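Long-range contact in pumilio homology domain family member 4 (Saccharomyces cerevisiae, PDB 3BWT), which binds specific sequences in messenger RNAs through its Pumilio homology domain, an arc of eight helical repeats: residues A[153-165]-A[188-200]. Sequence-based numbering, arbitrary orientation.
Sequences FDAISDSCIDIAT and LCDKLLALVDKLT
Leu-188 forks over the end of helix 146-158: its CD2 meets CE2 of the Phe-153 ring at 3.6 Å, the two side chains crossing at about a right angle, while its CD1 lies against CG2 of Ile-156. Cys-160, just past the kink in the chain, turns its thiol toward segment 188-200. With SG opposite the backbone N (chi1 -165°), the sulfur comes within 3.6 Å of Leu-192 CD2 and brushes Leu-195 CD1 more loosely. That same Leu-195 methyl sits over the start of helix 160-164, 4.1 Å from Ile-161 N. The segments 153-158 and 188-193 of two long helices run nearly parallel, at 15°, and the short helices 160-164 and 196-200 that follow also lie side by side in the same direction, crossing in the opposite sense at 22°. Equivalent elements of successive Pumilio repeats thus stack side by side, as in the curved superhelix of the PUF RNA-binding domain. Helix 169-179 packs on Phe-153, Ile-156 and Ala-164, and helix 205-219 on Leu-192 and Leu-199. Further along, Leu-199 CD2 touches both Ala-164 CB, 3.7 Å away, and Thr-165 CG2, and also approaches Ile-161 CD1. The Thr-165 hydroxyl takes no part in this apolar packing: OG1, set between the backbone N and the carbonyl carbon, turns back to donate to Ile-161 O, leaving CG2 to meet the leucine, the two side chains crossing at about a right angle. At a more open part of the contact, Lys-191 stretches alongside Ser-157 and donates from NZ to Ser-157 O at 3.2 Å, standing above the carbonyl plane rather than on a lone pair. Its CE rests on Ser-157 CB, whose OG is tied back to Phe-153 O. Asp-158 OD1 stays 4.4 Å from Lys-191 NZ, too far for a salt bridge, though its charge may still favour the ammonium group's position.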
ATOM      1  N   PHE A 153       8.091   2.706 -11.512  1.00 23.48           N
ATOM      2  CA  PHE A 153       8.374   1.322 -11.875  1.00 22.06           C
ATOM      3  C   PHE A 153       9.843   1.129 -12.207  1.00 24.91           C
ATOM      4  O   PHE A 153      10.429   0.106 -11.865  1.00 27.49           O
ATOM      5  CB  PHE A 153       7.520   0.893 -13.069  1.00 22.71           C
ATOM      6  CG  PHE A 153       6.132   0.467 -12.696  1.00 18.97           C
ATOM      7  CD1 PHE A 153       5.124   1.397 -12.557  1.00 18.99           C
ATOM      8  CD2 PHE A 153       5.839  -0.864 -12.488  1.00 18.60           C
ATOM      9  CE1 PHE A 153       3.854   1.004 -12.216  1.00 19.63           C
ATOM     10  CE2 PHE A 153       4.565  -1.262 -12.144  1.00 18.95           C
ATOM     11  CZ  PHE A 153       3.574  -0.331 -12.005  1.00 18.68           C
ATOM     12  N   ASP A 154      10.437   2.109 -12.881  1.00 25.19           N
ATOM     13  CA  ASP A 154      11.844   2.021 -13.249  1.00 24.97           C
ATOM     14  C   ASP A 154      12.725   2.009 -11.998  1.00 30.04           C
ATOM     15  O   ASP A 154      13.611   1.164 -11.852  1.00 28.86           O
ATOM     16  CB  ASP A 154      12.247   3.177 -14.167  1.00 23.81           C
ATOM     17  CG  ASP A 154      11.561   3.123 -15.523  1.00 31.86           C
ATOM     18  OD1 ASP A 154      11.028   2.057 -15.896  1.00 34.10           O
ATOM     19  OD2 ASP A 154      11.560   4.157 -16.226  1.00 35.55           O
ATOM     20  N   ALA A 155      12.473   2.947 -11.093  1.00 28.89           N
ATOM     21  CA  ALA A 155      13.265   3.055  -9.874  1.00 29.57           C
ATOM     22  C   ALA A 155      13.125   1.805  -9.015  1.00 29.11           C
ATOM     23  O   ALA A 155      14.085   1.357  -8.384  1.00 29.37           O
ATOM     24  CB  ALA A 155      12.860   4.293  -9.085  1.00 25.88           C
ATOM     25  N   ILE A 156      11.920   1.249  -8.989  1.00 26.50           N
ATOM     26  CA  ILE A 156      11.666   0.040  -8.221  1.00 34.17           C
ATOM     27  C   ILE A 156      12.405  -1.156  -8.825  1.00 35.40           C
ATOM     28  O   ILE A 156      13.001  -1.957  -8.111  1.00 33.48           O
ATOM     29  CB  ILE A 156      10.156  -0.254  -8.104  1.00 24.08           C
ATOM     30  CG1 ILE A 156       9.511   0.686  -7.093  1.00 19.67           C
ATOM     31  CG2 ILE A 156       9.923  -1.677  -7.644  1.00 35.78           C
ATOM     32  CD1 ILE A 156       8.023   0.540  -7.022  1.00 19.70           C
ATOM     33  N   SER A 157      12.367  -1.263 -10.146  1.00 37.49           N
ATOM     34  CA  SER A 157      13.070  -2.328 -10.847  1.00 36.30           C
ATOM     35  C   SER A 157      14.516  -2.475 -10.377  1.00 36.36           C
ATOM     36  O   SER A 157      15.063  -3.576 -10.374  1.00 60.81           O
ATOM     37  CB  SER A 157      13.035  -2.086 -12.360  1.00 49.90           C
ATOM     38  OG  SER A 157      11.709  -2.176 -12.865  1.00 59.49           O
ATOM     39  N   ASP A 158      15.127  -1.371  -9.963  1.00 28.91           N
ATOM     40  CA  ASP A 158      16.549  -1.380  -9.631  1.00 32.74           C
ATOM     41  C   ASP A 158      16.859  -1.537  -8.137  1.00 36.79           C
ATOM     42  O   ASP A 158      17.983  -1.890  -7.764  1.00 34.67           O
ATOM     43  CB  ASP A 158      17.228  -0.131 -10.201  1.00 38.66           C
ATOM     44  CG  ASP A 158      17.146  -0.069 -11.715  1.00 55.61           C
ATOM     45  OD1 ASP A 158      16.931  -1.133 -12.345  1.00 59.66           O
ATOM     46  OD2 ASP A 158      17.297   1.037 -12.275  1.00 43.03           O
ATOM     47  N   SER A 159      15.871  -1.273  -7.284  1.00 31.13           N
ATOM     48  CA  SER A 159      16.043  -1.453  -5.844  1.00 28.34           C
ATOM     49  C   SER A 159      14.932  -2.347  -5.310  1.00 27.60           C
ATOM     50  O   SER A 159      14.390  -2.113  -4.238  1.00 33.60           O
ATOM     51  CB  SER A 159      16.031  -0.103  -5.124  1.00 30.94           C
ATOM     52  OG  SER A 159      16.775   0.876  -5.841  1.00 31.60           O
ATOM     53  N   CYS A 160      14.614  -3.389  -6.067  1.00 28.24           N
ATOM     54  CA  CYS A 160      13.403  -4.158  -5.841  1.00 24.78           C
ATOM     55  C   CYS A 160      13.352  -4.835  -4.486  1.00 27.14           C
ATOM     56  O   CYS A 160      12.348  -4.763  -3.775  1.00 25.40           O
ATOM     57  CB  CYS A 160      13.235  -5.212  -6.934  1.00 22.84           C
ATOM     58  SG  CYS A 160      11.575  -5.915  -6.983  1.00 28.03           S
ATOM     59  N   ILE A 161      14.432  -5.525  -4.148  1.00 29.78           N
ATOM     60  CA  ILE A 161      14.457  -6.320  -2.939  1.00 24.94           C
ATOM     61  C   ILE A 161      14.226  -5.431  -1.708  1.00 24.59           C
ATOM     62  O   ILE A 161      13.334  -5.688  -0.914  1.00 26.42           O
ATOM     63  CB  ILE A 161      15.772  -7.145  -2.843  1.00 27.86           C
ATOM     64  CG1 ILE A 161      15.793  -7.989  -1.570  1.00 19.96           C
ATOM     65  CG2 ILE A 161      16.996  -6.245  -2.973  1.00 30.98           C
ATOM     66  CD1 ILE A 161      14.654  -8.977  -1.522  1.00 21.88           C
ATOM     67  N   ASP A 162      15.000  -4.362  -1.570  1.00 25.75           N
ATOM     68  CA  ASP A 162      14.873  -3.494  -0.403  1.00 36.30           C
ATOM     69  C   ASP A 162      13.567  -2.714  -0.375  1.00 29.54           C
ATOM     70  O   ASP A 162      13.067  -2.384   0.697  1.00 32.58           O
ATOM     71  CB  ASP A 162      16.064  -2.535  -0.277  1.00 45.31           C
ATOM     72  CG  ASP A 162      16.510  -1.969  -1.618  1.00 66.84           C
ATOM     73  OD1 ASP A 162      16.599  -2.746  -2.603  1.00 48.23           O
ATOM     74  OD2 ASP A 162      16.785  -0.745  -1.676  1.00 71.14           O
ATOM     75  N   ILE A 163      13.016  -2.412  -1.544  1.00 22.70           N
ATOM     76  CA  ILE A 163      11.753  -1.686  -1.591  1.00 22.52           C
ATOM     77  C   ILE A 163      10.574  -2.609  -1.297  1.00 22.41           C
ATOM     78  O   ILE A 163       9.635  -2.236  -0.595  1.00 19.64           O
ATOM     79  CB  ILE A 163      11.567  -0.932  -2.921  1.00 21.70           C
ATOM     80  CG1 ILE A 163      11.907   0.545  -2.728  1.00 20.63           C
ATOM     81  CG2 ILE A 163      10.133  -1.056  -3.424  1.00 23.76           C
ATOM     82  CD1 ILE A 163      12.031   1.318  -4.014  1.00 20.79           C
ATOM     83  N   ALA A 164      10.644  -3.821  -1.828  1.00 22.03           N
ATOM     84  CA  ALA A 164       9.649  -4.843  -1.548  1.00 21.27           C
ATOM     85  C   ALA A 164       9.639  -5.262  -0.072  1.00 21.61           C
ATOM     86  O   ALA A 164       8.583  -5.555   0.489  1.00 21.72           O
ATOM     87  CB  ALA A 164       9.888  -6.046  -2.436  1.00 21.61           C
ATOM     88  N   THR A 165      10.810  -5.292   0.554  1.00 21.39           N
ATOM     89  CA  THR A 165      10.912  -5.741   1.943  1.00 21.44           C
ATOM     90  C   THR A 165      10.886  -4.576   2.939  1.00 21.63           C
ATOM     91  O   THR A 165      11.279  -4.731   4.099  1.00 17.98           O
ATOM     92  CB  THR A 165      12.183  -6.588   2.187  1.00 19.91           C
ATOM     93  OG1 THR A 165      13.336  -5.855   1.756  1.00 24.87           O
ATOM     94  CG2 THR A 165      12.115  -7.910   1.437  1.00 18.33           C
ATOM     95  N   LEU A 188       7.322  -5.993 -13.453  1.00 23.04           N
ATOM     96  CA  LEU A 188       7.523  -5.891 -12.013  1.00 25.56           C
ATOM     97  C   LEU A 188       7.386  -7.254 -11.331  1.00 26.17           C
ATOM     98  O   LEU A 188       8.213  -7.628 -10.499  1.00 26.63           O
ATOM     99  CB  LEU A 188       6.530  -4.891 -11.411  1.00 33.31           C
ATOM    100  CG  LEU A 188       6.512  -4.706  -9.891  1.00 25.93           C
ATOM    101  CD1 LEU A 188       7.904  -4.479  -9.359  1.00 18.63           C
ATOM    102  CD2 LEU A 188       5.602  -3.551  -9.524  1.00 23.37           C
ATOM    103  N   CYS A 189       6.347  -7.997 -11.687  1.00 20.48           N
ATOM    104  CA  CYS A 189       6.129  -9.304 -11.088  1.00 20.46           C
ATOM    105  C   CYS A 189       7.226 -10.290 -11.457  1.00 24.29           C
ATOM    106  O   CYS A 189       7.592 -11.149 -10.648  1.00 22.13           O
ATOM    107  CB  CYS A 189       4.758  -9.848 -11.459  1.00 20.64           C
ATOM    108  SG  CYS A 189       3.406  -8.943 -10.692  1.00 22.62           S
ATOM    109  N   ASP A 190       7.755 -10.165 -12.670  1.00 25.31           N
ATOM    110  CA  ASP A 190       8.909 -10.959 -13.072  1.00 23.54           C
ATOM    111  C   ASP A 190      10.047 -10.781 -12.062  1.00 30.41           C
ATOM    112  O   ASP A 190      10.588 -11.761 -11.538  1.00 37.41           O
ATOM    113  CB  ASP A 190       9.383 -10.551 -14.463  1.00 24.12           C
ATOM    114  CG  ASP A 190       8.460 -11.039 -15.569  1.00 27.80           C
ATOM    115  OD1 ASP A 190       7.540 -11.840 -15.292  1.00 26.13           O
ATOM    116  OD2 ASP A 190       8.664 -10.610 -16.726  1.00 28.47           O
ATOM    117  N   LYS A 191      10.400  -9.529 -11.779  1.00 23.57           N
ATOM    118  CA  LYS A 191      11.452  -9.236 -10.809  1.00 25.31           C
ATOM    119  C   LYS A 191      11.128  -9.794  -9.421  1.00 28.21           C
ATOM    120  O   LYS A 191      11.967 -10.449  -8.777  1.00 22.60           O
ATOM    121  CB  LYS A 191      11.710  -7.733 -10.737  1.00 25.88           C
ATOM    122  CG  LYS A 191      12.002  -7.113 -12.098  1.00 32.99           C
ATOM    123  CD  LYS A 191      12.974  -5.957 -11.994  1.00 46.38           C
ATOM    124  CE  LYS A 191      13.526  -5.583 -13.359  1.00 58.39           C
ATOM    125  NZ  LYS A 191      14.887  -4.973 -13.246  1.00 64.90           N
ATOM    126  N   LEU A 192       9.902  -9.541  -8.973  1.00 25.53           N
ATOM    127  CA  LEU A 192       9.426 -10.049  -7.693  1.00 23.56           C
ATOM    128  C   LEU A 192       9.483 -11.575  -7.631  1.00 25.64           C
ATOM    129  O   LEU A 192       9.845 -12.152  -6.600  1.00 21.62           O
ATOM    130  CB  LEU A 192       7.998  -9.570  -7.440  1.00 20.12           C
ATOM    131  CG  LEU A 192       7.832  -8.056  -7.345  1.00 19.92           C
ATOM    132  CD1 LEU A 192       6.368  -7.683  -7.340  1.00 19.54           C
ATOM    133  CD2 LEU A 192       8.523  -7.528  -6.108  1.00 22.50           C
ATOM    134  N   LEU A 193       9.122 -12.221  -8.739  1.00 25.96           N
ATOM    135  CA  LEU A 193       9.067 -13.684  -8.808  1.00 22.48           C
ATOM    136  C   LEU A 193      10.458 -14.293  -8.707  1.00 21.01           C
ATOM    137  O   LEU A 193      10.647 -15.375  -8.163  1.00 20.32           O
ATOM    138  CB  LEU A 193       8.391 -14.126 -10.105  1.00 26.01           C
ATOM    139  CG  LEU A 193       8.058 -15.609 -10.231  1.00 24.95           C
ATOM    140  CD1 LEU A 193       6.878 -15.982  -9.333  1.00 21.54           C
ATOM    141  CD2 LEU A 193       7.781 -15.951 -11.694  1.00 37.71           C
ATOM    142  N   ALA A 194      11.439 -13.578  -9.234  1.00 26.62           N
ATOM    143  CA  ALA A 194      12.827 -13.974  -9.069  1.00 22.47           C
ATOM    144  C   ALA A 194      13.261 -13.892  -7.601  1.00 20.85           C
ATOM    145  O   ALA A 194      14.324 -14.387  -7.238  1.00 23.00           O
ATOM    146  CB  ALA A 194      13.713 -13.103  -9.933  1.00 20.37           C
ATOM    147  N   LEU A 195      12.441 -13.273  -6.759  1.00 19.86           N
ATOM    148  CA  LEU A 195      12.810 -13.045  -5.365  1.00 20.16           C
ATOM    149  C   LEU A 195      11.796 -13.653  -4.404  1.00 25.51           C
ATOM    150  O   LEU A 195      11.810 -13.356  -3.204  1.00 28.07           O
ATOM    151  CB  LEU A 195      12.932 -11.548  -5.078  1.00 19.04           C
ATOM    152  CG  LEU A 195      13.993 -10.762  -5.849  1.00 20.38           C
ATOM    153  CD1 LEU A 195      13.742  -9.249  -5.790  1.00 17.20           C
ATOM    154  CD2 LEU A 195      15.381 -11.126  -5.341  1.00 18.30           C
ATOM    155  N   VAL A 196      10.919 -14.504  -4.926  1.00 19.22           N
ATOM    156  CA  VAL A 196       9.821 -15.028  -4.122  1.00 23.05           C
ATOM    157  C   VAL A 196      10.269 -15.758  -2.848  1.00 21.11           C
ATOM    158  O   VAL A 196       9.579 -15.713  -1.827  1.00 19.94           O
ATOM    159  CB  VAL A 196       8.858 -15.914  -4.955  1.00 25.46           C
ATOM    160  CG1 VAL A 196       9.379 -17.346  -5.046  1.00 19.93           C
ATOM    161  CG2 VAL A 196       7.472 -15.878  -4.345  1.00 19.01           C
ATOM    162  N   ASP A 197      11.419 -16.422  -2.903  1.00 22.85           N
ATOM    163  CA  ASP A 197      11.940 -17.104  -1.720  1.00 27.42           C
ATOM    164  C   ASP A 197      12.143 -16.110  -0.559  1.00 26.71           C
ATOM    165  O   ASP A 197      11.561 -16.264   0.522  1.00 24.40           O
ATOM    166  CB  ASP A 197      13.249 -17.832  -2.042  1.00 27.16           C
ATOM    167  CG  ASP A 197      13.037 -19.126  -2.828  1.00 37.65           C
ATOM    168  OD1 ASP A 197      11.899 -19.404  -3.261  1.00 36.34           O
ATOM    169  OD2 ASP A 197      14.023 -19.875  -3.014  1.00 43.86           O
ATOM    170  N   LYS A 198      12.957 -15.085  -0.805  1.00 23.03           N
ATOM    171  CA  LYS A 198      13.254 -14.054   0.188  1.00 24.13           C
ATOM    172  C   LYS A 198      12.006 -13.340   0.701  1.00 22.08           C
ATOM    173  O   LYS A 198      11.827 -13.171   1.909  1.00 20.11           O
ATOM    174  CB  LYS A 198      14.226 -13.016  -0.392  1.00 33.64           C
ATOM    175  CG  LYS A 198      15.641 -13.536  -0.618  1.00 62.50           C
ATOM    176  CD  LYS A 198      16.693 -12.462  -0.329  1.00 61.42           C
ATOM    177  CE  LYS A 198      18.088 -13.072  -0.241  1.00 73.81           C
ATOM    178  NZ  LYS A 198      19.030 -12.226   0.544  1.00 81.19           N
ATOM    179  N   LEU A 199      11.159 -12.905  -0.226  1.00 20.66           N
ATOM    180  CA  LEU A 199       9.971 -12.126   0.104  1.00 19.79           C
ATOM    181  C   LEU A 199       8.996 -12.874   1.002  1.00 17.65           C
ATOM    182  O   LEU A 199       8.361 -12.295   1.867  1.00 17.40           O
ATOM    183  CB  LEU A 199       9.246 -11.723  -1.179  1.00 20.62           C
ATOM    184  CG  LEU A 199      10.014 -10.894  -2.195  1.00 18.54           C
ATOM    185  CD1 LEU A 199       9.139 -10.680  -3.396  1.00 21.31           C
ATOM    186  CD2 LEU A 199      10.407  -9.578  -1.580  1.00 19.40           C
ATOM    187  N   THR A 200       8.872 -14.168   0.768  1.00 19.38           N
ATOM    188  CA  THR A 200       7.882 -14.983   1.456  1.00 22.39           C
ATOM    189  C   THR A 200       8.160 -15.026   2.961  1.00 19.69           C
ATOM    190  O   THR A 200       7.241 -14.997   3.776  1.00 19.17           O
ATOM    191  CB  THR A 200       7.838 -16.410   0.835  1.00 23.09           C
ATOM    192  OG1 THR A 200       7.476 -16.307  -0.550  1.00 20.40           O
ATOM    193  CG2 THR A 200       6.844 -17.324   1.563  1.00 18.55           C
TER